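Local coordinates for protein ethylbenzene dehydrogenase alpha-subunit (Aromatoleum aromaticum, PDB 2IVF) that belongs to the molybdopterin oxidoreductase family and carries a molybdenum atom held by two pterin dinucleotide cofactors, together with an iron-sulfur cluster, at residues D223-A228 and L456-L461; D303-L308 and P829-T834; S442-S447 and S460-M465; S451-L456 and D833-G838. All coordinates share one frame; numbering follows the deposited sequence.

Contact 1 of 4, residues D223-A228 and L456-L461; sequences DTYMGA and LMERSL. With MO (molybdenum atom), chain L; MGD (2-amino-5,6-dimercapto-7-methyl-3,7,8a,9-tetrahydro-8-oxa-1,3,9,10-tetraaza-anthracen-4-one guanosine dinucleotide), chain M.
Gly227, in the first turn of helix 226-232, lies against helix 454-467, its CA 4.9 Å from CA of Arg459. Without a side chain, Gly227 lets the two backbones come this close, and its CA packs on the CG methylene of Arg459. Glu458 carries the polar part of the contact. With CG anti to its own carbonyl carbon (chi1 -71°) and the chain extended beyond, its carboxylate arrives at the start of helix 226-232, where Gly227 N donates to Glu458 OE1 over 2.9 Å. The bond is bent, with an N-H...O angle of 141°, and the donor stands above the carboxylate plane. Glu458 OE2 lies at the edge of the Tyr225 ring, ring and carboxylate planes turned 68° apart. A water donates to Glu458 OE2 at 2.6 Å and to Thr224 O, and accepts from Met226 N; Ser448 OG is a further partner of OE2. Just upstream, Asp223 OD2 binds the molybdenum at 2.0 Å, while OD1 forms a salt bridge with Lys450. A carboxylate facing the amino end of a helix is probably stabilised as the anion, and Glu458 probably helps to hold the turn that follows the metal ligand.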
# COMPACT_ATOMS: atom_id res chain seq x y z
N ASP A 223 -9.77 6.96 14.28
CA ASP A 223 -10.44 5.71 13.90
C ASP A 223 -11.51 5.35 14.90
O ASP A 223 -11.26 4.71 15.91
CB ASP A 223 -9.48 4.56 13.87
CG ASP A 223 -8.47 4.70 12.76
OD1 ASP A 223 -8.77 5.45 11.83
OD2 ASP A 223 -7.39 4.08 12.85
N THR A 224 -12.70 5.80 14.59
CA THR A 224 -13.84 5.67 15.46
C THR A 224 -15.09 5.75 14.61
O THR A 224 -15.03 6.19 13.47
CB THR A 224 -13.89 6.80 16.44
OG1 THR A 224 -14.89 6.49 17.39
CG2 THR A 224 -14.27 8.06 15.71
N TYR A 225 -16.22 5.30 15.14
CA TYR A 225 -17.50 5.48 14.43
C TYR A 225 -18.46 6.05 15.42
O TYR A 225 -19.24 5.35 16.08
CB TYR A 225 -17.98 4.16 13.88
CG TYR A 225 -17.05 3.55 12.86
CD1 TYR A 225 -16.97 4.03 11.56
CD2 TYR A 225 -16.29 2.44 13.19
CE1 TYR A 225 -16.15 3.44 10.63
CE2 TYR A 225 -15.46 1.84 12.26
CZ TYR A 225 -15.37 2.35 10.99
OH TYR A 225 -14.54 1.72 10.09
N MET A 226 -18.37 7.35 15.57
CA MET A 226 -19.14 8.03 16.63
C MET A 226 -20.63 8.00 16.36
O MET A 226 -21.44 8.06 17.29
CB MET A 226 -18.62 9.44 16.83
CG MET A 226 -17.22 9.45 17.47
SD MET A 226 -17.33 8.89 19.17
CE MET A 226 -17.93 10.38 19.99
N GLY A 227 -21.00 7.88 15.09
CA GLY A 227 -22.39 7.78 14.71
C GLY A 227 -22.97 6.41 15.08
O GLY A 227 -24.11 6.29 15.48
N ALA A 228 -22.15 5.39 14.94
CA ALA A 228 -22.53 4.08 15.43
C ALA A 228 -22.62 4.16 16.96
O ALA A 228 -23.59 3.69 17.57
CB ALA A 228 -21.46 3.04 15.00
N LEU A 456 -22.80 12.50 11.83
CA LEU A 456 -24.03 12.73 11.07
C LEU A 456 -24.14 11.91 9.84
O LEU A 456 -25.20 11.40 9.52
CB LEU A 456 -24.19 14.18 10.67
CG LEU A 456 -24.56 15.10 11.84
CD1 LEU A 456 -24.55 16.57 11.34
CD2 LEU A 456 -25.93 14.77 12.50
N MET A 457 -23.02 11.80 9.12
CA MET A 457 -22.95 10.96 7.94
C MET A 457 -23.23 9.51 8.24
O MET A 457 -23.92 8.83 7.47
CB MET A 457 -21.54 11.10 7.34
CG MET A 457 -21.22 12.55 6.87
SD MET A 457 -19.44 12.93 6.55
CE MET A 457 -18.91 11.60 5.50
N GLU A 458 -22.63 9.01 9.33
CA GLU A 458 -22.86 7.66 9.80
C GLU A 458 -24.29 7.47 10.32
O GLU A 458 -24.92 6.50 9.99
CB GLU A 458 -21.87 7.28 10.92
CG GLU A 458 -20.45 7.08 10.43
CD GLU A 458 -19.42 7.20 11.55
OE1 GLU A 458 -19.79 6.85 12.68
OE2 GLU A 458 -18.27 7.64 11.29
N ARG A 459 -24.80 8.36 11.17
CA ARG A 459 -26.17 8.20 11.63
C ARG A 459 -27.15 8.08 10.46
O ARG A 459 -28.13 7.32 10.50
CB ARG A 459 -26.53 9.37 12.54
CG ARG A 459 -25.79 9.33 13.82
CD ARG A 459 -26.03 10.61 14.62
NE ARG A 459 -27.44 10.77 15.00
CZ ARG A 459 -28.02 11.91 15.31
NH1 ARG A 459 -27.32 13.03 15.30
NH2 ARG A 459 -29.28 11.92 15.66
N SER A 460 -26.89 8.83 9.40
CA SER A 460 -27.79 8.87 8.27
C SER A 460 -27.73 7.55 7.52
O SER A 460 -28.75 7.02 7.11
CB SER A 460 -27.45 10.06 7.37
OG SER A 460 -27.54 11.26 8.05
N LEU A 461 -26.53 7.01 7.36
CA LEU A 461 -26.38 5.67 6.76
C LEU A 461 -27.08 4.63 7.62
O LEU A 461 -27.84 3.81 7.12
CB LEU A 461 -24.89 5.30 6.58
CG LEU A 461 -24.51 3.95 5.95
CD1 LEU A 461 -23.06 4.02 5.32
CD2 LEU A 461 -24.58 2.81 7.00
MO MO L . -5.82 4.01 11.55
PB MGD M . -9.20 5.98 4.00
O1B MGD M . -7.92 5.52 3.40
O2B MGD M . -9.12 7.25 4.78
O3B MGD M . -9.95 4.95 4.93
O3A MGD M . -8.40 2.97 5.36
PA MGD M . -9.91 3.32 4.97
O1A MGD M . -10.14 2.70 3.66
O2A MGD M . -10.80 2.98 6.06
O5' MGD M . -10.30 6.19 2.85
C5' MGD M . -9.97 7.00 1.71
C4' MGD M . -11.24 7.31 0.91
O4' MGD M . -12.08 8.18 1.66
C3' MGD M . -10.73 8.19 -0.21
O3' MGD M . -10.46 7.33 -1.31
C2' MGD M . -11.92 9.12 -0.48
O2' MGD M . -12.48 8.85 -1.77
C1' MGD M . -12.91 8.78 0.65
N9 MGD M . -13.50 10.04 1.17
C8 MGD M . -12.87 11.12 1.64
N7 MGD M . -13.75 12.04 2.07
C5 MGD M . -14.97 11.49 1.87
C6 MGD M . -16.29 11.90 2.06
O6 MGD M . -16.64 13.00 2.50
N1 MGD M . -17.30 10.99 1.72
C2 MGD M . -17.08 9.72 1.17
N2 MGD M . -18.15 8.90 0.85
N3 MGD M . -15.80 9.34 1.02
C4 MGD M . -14.79 10.20 1.33
C10 MGD M . -7.84 3.42 6.53
C11 MGD M . -7.16 2.25 7.21
O11 MGD M . -6.23 1.75 6.34
C12 MGD M . -6.54 2.58 8.58
S12 MGD M . -7.27 3.74 9.68
C13 MGD M . -5.38 1.95 8.96
S13 MGD M . -4.70 2.30 10.52
C14 MGD M . -4.70 0.99 8.05
N15 MGD M . -3.58 1.74 7.41
C16 MGD M . -3.11 1.40 6.13
C17 MGD M . -1.99 1.96 5.56
O17 MGD M . -1.33 2.85 6.17
N18 MGD M . -1.62 1.55 4.27
C19 MGD M . -2.31 0.60 3.57
N19 MGD M . -1.87 0.28 2.34
N20 MGD M . -3.41 0.10 4.14
C21 MGD M . -3.79 0.45 5.38
N22 MGD M . -4.94 -0.10 5.95
C23 MGD M . -5.71 0.57 6.95
O HOH W 1 -17.03 8.75 13.30

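Contact 2 of 4, residues D303-L308 and P829-T834; sequences DAAFWL and PTHKDT. With MGD (2-amino-5,6-dimercapto-7-methyl-3,7,8a,9-tetrahydro-8-oxa-1,3,9,10-tetraaza-anthracen-4-one guanosine dinucleotide), chain M.
Leu308 and His831 each bury the largest share on their own side of the contact between the first turns of helix 303-316 and the irregular segment 829-834. Leu308, with CG beside its backbone N (chi1 -67°), forks over the loop: CD1 rests on Thr830 CA at 3.5 Å, and CD2 meets Pro829 CB at 4.1 Å, the two side chains crossing at about a right angle. His831 has the other rotation, CG anti to the backbone N (chi1 170°), which lays its imidazole along the helix start. Ala305 CB sits over one face of that ring, 3.9 Å from His831 CG, while Ala304 CB lies near its plane and also touches Thr830 O at 3.5 Å. A water in the plane of the imidazole joins His831 ND1 to Ala304 N, 2.9 Å from the latter. No direct hydrogen bond links the two segments. Asp303 accepts from the guanine of MGD twice, N1 to OD1 at 2.8 Å and nearly straight, N2 to OD2 at 2.6 Å; this pairing probably favours the charged carboxylate and is consistent with recognition of guanine.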
# COMPACT_ATOMS: atom_id res chain seq x y z
N ASP A 303 -22.25 13.21 2.62
CA ASP A 303 -22.88 11.90 2.63
C ASP A 303 -24.22 11.80 3.35
O ASP A 303 -25.08 11.01 2.96
CB ASP A 303 -21.95 10.85 3.24
CG ASP A 303 -20.69 10.66 2.45
OD1 ASP A 303 -20.00 11.67 2.13
OD2 ASP A 303 -20.33 9.49 2.20
N ALA A 304 -24.41 12.57 4.43
CA ALA A 304 -25.70 12.57 5.14
C ALA A 304 -26.84 12.85 4.20
O ALA A 304 -27.88 12.22 4.28
CB ALA A 304 -25.71 13.58 6.24
N ALA A 305 -26.66 13.85 3.33
CA ALA A 305 -27.74 14.22 2.43
C ALA A 305 -28.06 13.04 1.50
O ALA A 305 -29.22 12.81 1.13
CB ALA A 305 -27.37 15.48 1.64
N PHE A 306 -27.04 12.33 1.07
CA PHE A 306 -27.26 11.17 0.20
C PHE A 306 -28.11 10.15 0.94
O PHE A 306 -29.15 9.70 0.46
CB PHE A 306 -25.95 10.59 -0.33
CG PHE A 306 -26.10 9.23 -0.98
CD1 PHE A 306 -26.58 9.09 -2.28
CD2 PHE A 306 -25.80 8.09 -0.28
CE1 PHE A 306 -26.76 7.83 -2.84
CE2 PHE A 306 -25.98 6.85 -0.83
CZ PHE A 306 -26.46 6.73 -2.12
N TRP A 307 -27.69 9.81 2.14
CA TRP A 307 -28.34 8.75 2.88
C TRP A 307 -29.71 9.17 3.39
O TRP A 307 -30.63 8.35 3.41
CB TRP A 307 -27.48 8.25 4.03
CG TRP A 307 -26.34 7.49 3.60
CD1 TRP A 307 -25.07 7.89 3.61
CD2 TRP A 307 -26.36 6.17 3.07
NE1 TRP A 307 -24.26 6.91 3.12
CE2 TRP A 307 -25.04 5.83 2.79
CE3 TRP A 307 -27.37 5.23 2.82
CZ2 TRP A 307 -24.69 4.59 2.26
CZ3 TRP A 307 -27.02 4.00 2.29
CH2 TRP A 307 -25.69 3.69 2.03
N LEU A 308 -29.89 10.44 3.69
CA LEU A 308 -31.21 10.90 4.05
C LEU A 308 -32.14 10.86 2.80
O LEU A 308 -33.34 10.59 2.90
CB LEU A 308 -31.11 12.28 4.66
CG LEU A 308 -30.39 12.33 6.02
CD1 LEU A 308 -30.12 13.77 6.49
CD2 LEU A 308 -31.20 11.57 7.09
N PRO A 829 -30.60 12.69 12.46
CA PRO A 829 -29.53 12.75 11.46
C PRO A 829 -29.90 13.84 10.45
O PRO A 829 -31.06 14.05 10.15
CB PRO A 829 -29.54 11.36 10.82
CG PRO A 829 -30.35 10.50 11.76
CD PRO A 829 -31.30 11.39 12.47
N THR A 830 -28.89 14.55 9.97
CA THR A 830 -29.11 15.75 9.21
C THR A 830 -27.82 16.03 8.48
O THR A 830 -26.76 15.54 8.88
CB THR A 830 -29.47 16.92 10.09
OG1 THR A 830 -29.99 17.96 9.25
CG2 THR A 830 -28.23 17.41 10.87
N HIS A 831 -27.93 16.79 7.39
CA HIS A 831 -26.76 17.18 6.62
C HIS A 831 -26.26 18.57 7.09
O HIS A 831 -27.05 19.54 7.20
CB HIS A 831 -27.08 17.28 5.13
CG HIS A 831 -25.97 17.90 4.36
ND1 HIS A 831 -24.68 17.41 4.40
CD2 HIS A 831 -25.91 19.03 3.61
CE1 HIS A 831 -23.89 18.18 3.68
NE2 HIS A 831 -24.61 19.16 3.18
N LYS A 832 -24.98 18.62 7.43
CA LYS A 832 -24.27 19.88 7.64
C LYS A 832 -23.05 19.85 6.79
O LYS A 832 -22.31 18.87 6.82
CB LYS A 832 -23.84 20.07 9.09
CG LYS A 832 -25.01 20.37 10.06
CD LYS A 832 -24.49 20.60 11.51
CE LYS A 832 -25.56 20.99 12.53
NZ LYS A 832 -24.89 21.24 13.84
N ASP A 833 -22.81 20.93 6.05
CA ASP A 833 -21.58 21.00 5.29
C ASP A 833 -20.36 21.13 6.22
O ASP A 833 -20.45 21.59 7.37
CB ASP A 833 -21.64 22.02 4.15
CG ASP A 833 -22.40 21.45 2.90
OD1 ASP A 833 -23.37 22.06 2.47
OD2 ASP A 833 -22.05 20.36 2.36
N THR A 834 -19.24 20.59 5.76
CA THR A 834 -18.00 20.72 6.52
C THR A 834 -17.78 22.16 6.92
O THR A 834 -17.96 23.07 6.09
CB THR A 834 -16.82 20.36 5.62
OG1 THR A 834 -17.17 19.18 4.87
CG2 THR A 834 -15.55 20.13 6.47
PB MGD M . -9.20 5.98 4.00
O1B MGD M . -7.92 5.52 3.40
O2B MGD M . -9.12 7.25 4.78
O3B MGD M . -9.95 4.95 4.93
O3A MGD M . -8.40 2.97 5.36
PA MGD M . -9.91 3.32 4.97
O1A MGD M . -10.14 2.70 3.66
O2A MGD M . -10.80 2.98 6.06
O5' MGD M . -10.30 6.19 2.85
C5' MGD M . -9.97 7.00 1.71
C4' MGD M . -11.24 7.31 0.91
O4' MGD M . -12.08 8.18 1.66
C3' MGD M . -10.73 8.19 -0.21
O3' MGD M . -10.46 7.33 -1.31
C2' MGD M . -11.92 9.12 -0.48
O2' MGD M . -12.48 8.85 -1.77
C1' MGD M . -12.91 8.78 0.65
N9 MGD M . -13.50 10.04 1.17
C8 MGD M . -12.87 11.12 1.64
N7 MGD M . -13.75 12.04 2.07
C5 MGD M . -14.97 11.49 1.87
C6 MGD M . -16.29 11.90 2.06
O6 MGD M . -16.64 13.00 2.50
N1 MGD M . -17.30 10.99 1.72
C2 MGD M . -17.08 9.72 1.17
N2 MGD M . -18.15 8.90 0.85
N3 MGD M . -15.80 9.34 1.02
C4 MGD M . -14.79 10.20 1.33
C10 MGD M . -7.84 3.42 6.53
C11 MGD M . -7.16 2.25 7.21
O11 MGD M . -6.23 1.75 6.34
C12 MGD M . -6.54 2.58 8.58
S12 MGD M . -7.27 3.74 9.68
C13 MGD M . -5.38 1.95 8.96
S13 MGD M . -4.70 2.30 10.52
C14 MGD M . -4.70 0.99 8.05
N15 MGD M . -3.58 1.74 7.41
C16 MGD M . -3.11 1.40 6.13
C17 MGD M . -1.99 1.96 5.56
O17 MGD M . -1.33 2.85 6.17
N18 MGD M . -1.62 1.55 4.27
C19 MGD M . -2.31 0.60 3.57
N19 MGD M . -1.87 0.28 2.34
N20 MGD M . -3.41 0.10 4.14
C21 MGD M . -3.79 0.45 5.38
N22 MGD M . -4.94 -0.10 5.95
C23 MGD M . -5.71 0.57 6.95
O HOH W 2 -23.20 15.07 5.34

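Contact 3 of 4, residues S442-S447 and S460-M465; sequences SYIGFS and SLFLAM. With MGD (2-amino-5,6-dimercapto-7-methyl-3,7,8a,9-tetrahydro-8-oxa-1,3,9,10-tetraaza-anthracen-4-one guanosine dinucleotide), chain M.
Ile444 and Leu461 reach toward each other tip to tip, joining the end of strand 440-444 to helix 454-467. The closest atoms of this pair are the methyls Ile444 CD1 and Leu461 CD1, 3.8 Å apart. Leu461 gets there with CG anti to its backbone N (chi1 -180°), which brings both of its methyls to the isoleucine. Ile444 CD1 also meets the far end of the Phe462 ring, 3.9 Å from CZ, the two side chains crossing obliquely, so the isoleucine tip meets two neighbouring helix side chains. Two residues earlier, on the same face of the strand, Ser442 OG faces Met465 CE at 3.7 Å; bends at chi2 and chi3 place that methyl. Strand, loop and helix form a strand-loop-helix unit whose loop meets the MGD diphosphate at the strand's C-terminal end: Phe446 N donates to MGD O2A at 2.9 Å and Ser447 OG lies 2.7 Å from MGD O2B. The short strand and helix axes run nearly antiparallel, at 168°. Strand 440-444 pairs with strand 249-253 in a parallel sheet, Ser442 and Ile444 also bond through the backbone to Gly477 and Ala478, and helix 303-316 packs on the flank of helix 454-467 next to the strand, Trp307 touching Leu461.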
# COMPACT_ATOMS: atom_id res chain seq x y z
N SER A 442 -22.10 -2.65 4.17
CA SER A 442 -21.27 -1.52 3.91
C SER A 442 -19.88 -1.72 4.50
O SER A 442 -19.66 -2.50 5.46
CB SER A 442 -21.92 -0.24 4.53
OG SER A 442 -23.23 -0.05 4.06
N TYR A 443 -18.93 -1.00 3.94
CA TYR A 443 -17.69 -0.72 4.68
C TYR A 443 -17.52 0.76 4.72
O TYR A 443 -17.18 1.38 3.72
CB TYR A 443 -16.46 -1.37 4.05
CG TYR A 443 -15.26 -1.34 5.01
CD1 TYR A 443 -14.37 -0.25 5.03
CD2 TYR A 443 -15.08 -2.35 5.92
CE1 TYR A 443 -13.31 -0.23 5.92
CE2 TYR A 443 -14.01 -2.35 6.78
CZ TYR A 443 -13.14 -1.28 6.78
OH TYR A 443 -12.11 -1.23 7.71
N ILE A 444 -17.77 1.30 5.90
CA ILE A 444 -17.44 2.65 6.24
C ILE A 444 -16.02 2.68 6.74
O ILE A 444 -15.70 2.09 7.78
CB ILE A 444 -18.32 3.17 7.41
CG1 ILE A 444 -19.80 2.93 7.12
CG2 ILE A 444 -18.06 4.67 7.60
CD1 ILE A 444 -20.71 3.32 8.28
N GLY A 445 -15.17 3.40 6.02
CA GLY A 445 -13.79 3.53 6.38
C GLY A 445 -13.57 4.68 7.31
O GLY A 445 -14.48 5.40 7.71
N PHE A 446 -12.32 4.90 7.59
CA PHE A 446 -11.98 5.82 8.66
C PHE A 446 -11.81 7.25 8.20
O PHE A 446 -11.53 8.14 9.03
CB PHE A 446 -10.80 5.27 9.46
CG PHE A 446 -11.14 4.07 10.30
CD1 PHE A 446 -12.00 4.19 11.40
CD2 PHE A 446 -10.62 2.83 10.00
CE1 PHE A 446 -12.32 3.07 12.20
CE2 PHE A 446 -10.94 1.71 10.81
CZ PHE A 446 -11.79 1.84 11.90
N SER A 447 -12.09 7.51 6.92
CA SER A 447 -12.32 8.88 6.51
C SER A 447 -13.59 9.44 7.11
O SER A 447 -13.76 10.65 7.16
CB SER A 447 -12.39 9.00 4.99
OG SER A 447 -11.08 9.07 4.43
N SER A 460 -26.89 8.83 9.40
CA SER A 460 -27.79 8.87 8.27
C SER A 460 -27.73 7.55 7.52
O SER A 460 -28.75 7.02 7.11
CB SER A 460 -27.45 10.06 7.37
OG SER A 460 -27.54 11.26 8.05
N LEU A 461 -26.53 7.01 7.36
CA LEU A 461 -26.38 5.67 6.76
C LEU A 461 -27.08 4.63 7.62
O LEU A 461 -27.84 3.81 7.12
CB LEU A 461 -24.89 5.30 6.58
CG LEU A 461 -24.51 3.95 5.95
CD1 LEU A 461 -23.06 4.02 5.32
CD2 LEU A 461 -24.58 2.81 7.00
N PHE A 462 -26.88 4.66 8.93
CA PHE A 462 -27.60 3.71 9.77
C PHE A 462 -29.11 3.84 9.75
O PHE A 462 -29.82 2.84 9.90
CB PHE A 462 -27.04 3.74 11.20
CG PHE A 462 -25.64 3.27 11.27
CD1 PHE A 462 -25.31 2.07 10.68
CD2 PHE A 462 -24.64 4.00 11.88
CE1 PHE A 462 -23.99 1.59 10.68
CE2 PHE A 462 -23.32 3.50 11.89
CZ PHE A 462 -23.01 2.32 11.26
N LEU A 463 -29.62 5.04 9.50
CA LEU A 463 -31.06 5.24 9.37
C LEU A 463 -31.58 4.52 8.15
O LEU A 463 -32.58 3.85 8.21
CB LEU A 463 -31.40 6.75 9.33
CG LEU A 463 -32.87 7.06 9.06
CD1 LEU A 463 -33.78 6.43 10.17
CD2 LEU A 463 -33.09 8.59 8.94
N ALA A 464 -30.83 4.58 7.05
CA ALA A 464 -31.20 3.84 5.83
C ALA A 464 -31.13 2.32 6.05
O ALA A 464 -31.96 1.56 5.52
CB ALA A 464 -30.28 4.28 4.65
N MET A 465 -30.10 1.88 6.77
CA MET A 465 -29.98 0.46 7.13
C MET A 465 -31.14 0.04 8.03
O MET A 465 -31.67 -1.03 7.87
CB MET A 465 -28.64 0.16 7.78
CG MET A 465 -27.48 0.51 6.90
SD MET A 465 -27.58 -0.38 5.28
CE MET A 465 -26.79 0.81 4.20
PB MGD M . -9.20 5.98 4.00
O1B MGD M . -7.92 5.52 3.40
O2B MGD M . -9.12 7.25 4.78
O3B MGD M . -9.95 4.95 4.93
O3A MGD M . -8.40 2.97 5.36
PA MGD M . -9.91 3.32 4.97
O1A MGD M . -10.14 2.70 3.66
O2A MGD M . -10.80 2.98 6.06
O5' MGD M . -10.30 6.19 2.85
C5' MGD M . -9.97 7.00 1.71
C4' MGD M . -11.24 7.31 0.91
O4' MGD M . -12.08 8.18 1.66
C3' MGD M . -10.73 8.19 -0.21
O3' MGD M . -10.46 7.33 -1.31
C2' MGD M . -11.92 9.12 -0.48
O2' MGD M . -12.48 8.85 -1.77
C1' MGD M . -12.91 8.78 0.65
N9 MGD M . -13.50 10.04 1.17
C8 MGD M . -12.87 11.12 1.64
N7 MGD M . -13.75 12.04 2.07
C5 MGD M . -14.97 11.49 1.87
C6 MGD M . -16.29 11.90 2.06
O6 MGD M . -16.64 13.00 2.50
N1 MGD M . -17.30 10.99 1.72
C2 MGD M . -17.08 9.72 1.17
N2 MGD M . -18.15 8.90 0.85
N3 MGD M . -15.80 9.34 1.02
C4 MGD M . -14.79 10.20 1.33
C10 MGD M . -7.84 3.42 6.53
C11 MGD M . -7.16 2.25 7.21
O11 MGD M . -6.23 1.75 6.34
C12 MGD M . -6.54 2.58 8.58
S12 MGD M . -7.27 3.74 9.68
C13 MGD M . -5.38 1.95 8.96
S13 MGD M . -4.70 2.30 10.52
C14 MGD M . -4.70 0.99 8.05
N15 MGD M . -3.58 1.74 7.41
C16 MGD M . -3.11 1.40 6.13
C17 MGD M . -1.99 1.96 5.56
O17 MGD M . -1.33 2.85 6.17
N18 MGD M . -1.62 1.55 4.27
C19 MGD M . -2.31 0.60 3.57
N19 MGD M . -1.87 0.28 2.34
N20 MGD M . -3.41 0.10 4.14
C21 MGD M . -3.79 0.45 5.38
N22 MGD M . -4.94 -0.10 5.95
C23 MGD M . -5.71 0.57 6.95

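Contact 4 of 4, residues S451-L456 and D833-G838; sequences SYHGDL and DTPMVG
Pro835 stands on the face of the Tyr452 ring, pointing its CG edge at it, CG only 3.4 Å from the ring centroid and 5° off the normal, a CH-pi contact set almost exactly over the ring centre. Pro835 CD follows over the inner end of the ring, 3.5 Å from Tyr452 CG, and the two side chains cross at about a right angle. Tyr452 offers this face because its CG stands anti to the backbone N (chi1 -166°); its OH makes a weak hydrogen bond to Asp567 N. The tyrosine occupies the second position of a type I beta turn, Ser451 to Gly454, closed by Gly454 N bonding to Ser451 O, and the next residue, His453, is the N-cap position of helix 454-467. The His453 ring brings its edge to the loop: CD2 is 3.5 Å from Asp833 O, close to the ring plane. A water also in that plane lies 2.9 Å from His453 NE2 and donates to Asp833 O at 2.7 Å, bridging imidazole and backbone carbonyl. On the other side of the ring His453 ND1 is hydrogen-bonded to Lys941 NZ, a lysine that also forms a salt bridge with Asp455. Segment 833-838 continues toward strand 969-975, where Val837 makes backbone hydrogen bonds with Arg970.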
# COMPACT_ATOMS: atom_id res chain seq x y z
N SER A 451 -13.97 13.16 9.30
CA SER A 451 -14.81 14.25 8.80
C SER A 451 -15.46 14.88 10.01
O SER A 451 -15.90 14.18 10.90
CB SER A 451 -15.88 13.74 7.84
OG SER A 451 -15.31 12.93 6.80
N TYR A 452 -15.54 16.20 10.03
CA TYR A 452 -16.08 16.91 11.20
C TYR A 452 -17.43 16.35 11.63
O TYR A 452 -17.68 16.11 12.83
CB TYR A 452 -16.24 18.37 10.85
CG TYR A 452 -16.48 19.32 11.99
CD1 TYR A 452 -17.75 19.49 12.52
CD2 TYR A 452 -15.45 20.12 12.49
CE1 TYR A 452 -17.99 20.43 13.54
CE2 TYR A 452 -15.68 21.05 13.51
CZ TYR A 452 -16.94 21.19 14.04
OH TYR A 452 -17.17 22.16 15.03
N HIS A 453 -18.28 16.14 10.63
CA HIS A 453 -19.63 15.65 10.84
C HIS A 453 -19.76 14.17 10.42
O HIS A 453 -20.82 13.75 9.98
CB HIS A 453 -20.62 16.49 10.02
CG HIS A 453 -20.74 17.90 10.49
ND1 HIS A 453 -21.08 18.21 11.78
CD2 HIS A 453 -20.51 19.08 9.86
CE1 HIS A 453 -21.07 19.52 11.94
NE2 HIS A 453 -20.74 20.08 10.79
N GLY A 454 -18.70 13.37 10.55
CA GLY A 454 -18.80 11.96 10.19
C GLY A 454 -19.90 11.28 11.00
O GLY A 454 -20.50 10.33 10.55
N ASP A 455 -20.13 11.75 12.23
CA ASP A 455 -21.18 11.15 13.06
C ASP A 455 -22.51 11.30 12.36
O ASP A 455 -23.25 10.34 12.26
CB ASP A 455 -21.22 11.73 14.50
CG ASP A 455 -21.37 13.21 14.56
OD1 ASP A 455 -21.11 13.93 13.56
OD2 ASP A 455 -21.69 13.67 15.68
N LEU A 456 -22.80 12.50 11.83
CA LEU A 456 -24.03 12.73 11.07
C LEU A 456 -24.14 11.91 9.84
O LEU A 456 -25.20 11.40 9.52
CB LEU A 456 -24.19 14.18 10.67
CG LEU A 456 -24.56 15.10 11.84
CD1 LEU A 456 -24.55 16.57 11.34
CD2 LEU A 456 -25.93 14.77 12.50
N ASP A 833 -22.81 20.93 6.05
CA ASP A 833 -21.58 21.00 5.29
C ASP A 833 -20.36 21.13 6.22
O ASP A 833 -20.45 21.59 7.37
CB ASP A 833 -21.64 22.02 4.15
CG ASP A 833 -22.40 21.45 2.90
OD1 ASP A 833 -23.37 22.06 2.47
OD2 ASP A 833 -22.05 20.36 2.36
N THR A 834 -19.24 20.59 5.76
CA THR A 834 -18.00 20.72 6.52
C THR A 834 -17.78 22.16 6.92
O THR A 834 -17.96 23.07 6.09
CB THR A 834 -16.82 20.36 5.62
OG1 THR A 834 -17.17 19.18 4.87
CG2 THR A 834 -15.55 20.13 6.47
N PRO A 835 -17.42 22.40 8.19
CA PRO A 835 -17.03 23.75 8.58
C PRO A 835 -15.87 24.26 7.73
O PRO A 835 -15.11 23.47 7.19
CB PRO A 835 -16.60 23.54 10.02
CG PRO A 835 -17.47 22.47 10.49
CD PRO A 835 -17.43 21.50 9.36
N MET A 836 -15.78 25.57 7.56
CA MET A 836 -14.74 26.19 6.73
C MET A 836 -13.43 26.26 7.51
O MET A 836 -12.86 27.31 7.75
CB MET A 836 -15.21 27.57 6.23
CG MET A 836 -16.24 27.41 5.07
SD MET A 836 -16.82 28.98 4.43
CE MET A 836 -15.50 29.27 3.25
N VAL A 837 -12.96 25.09 7.93
CA VAL A 837 -11.68 24.96 8.62
C VAL A 837 -10.56 25.39 7.66
O VAL A 837 -10.45 24.85 6.56
CB VAL A 837 -11.41 23.51 9.03
CG1 VAL A 837 -10.12 23.42 9.87
CG2 VAL A 837 -12.65 22.85 9.75
N GLY A 838 -9.73 26.33 8.12
CA GLY A 838 -8.66 26.88 7.32
C GLY A 838 -9.00 28.20 6.66
O GLY A 838 -8.12 28.87 6.14
O HOH W 3 -20.84 22.80 9.79

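In the fold
Helix 454-467 ties the set together: contact 4 lies at its start, contact 1 in its middle and contact 3 further on, while contact 2 packs alongside, its Pro829 CB and Ala304 CB lying 3.4 and 3.5 Å from Ser460 OG. Contacts 1 and 3 are nearest, with centres about 6 Å apart, and Tyr225 OH probably hydrogen-bonds Ile444 O at 2.6 Å. Contacts 2 and 4 follow one continuous loop, sharing Asp833 and Thr834, with centres about 10 Å apart. Three contacts meet MGD along its length: contact 1 at the molybdenum and dithiolene, contact 3 at the phosphates and contact 2 at the guanine. Contact 4 joins the helix start to the same loop, the Thr834 side chain about 7 Å from MGD.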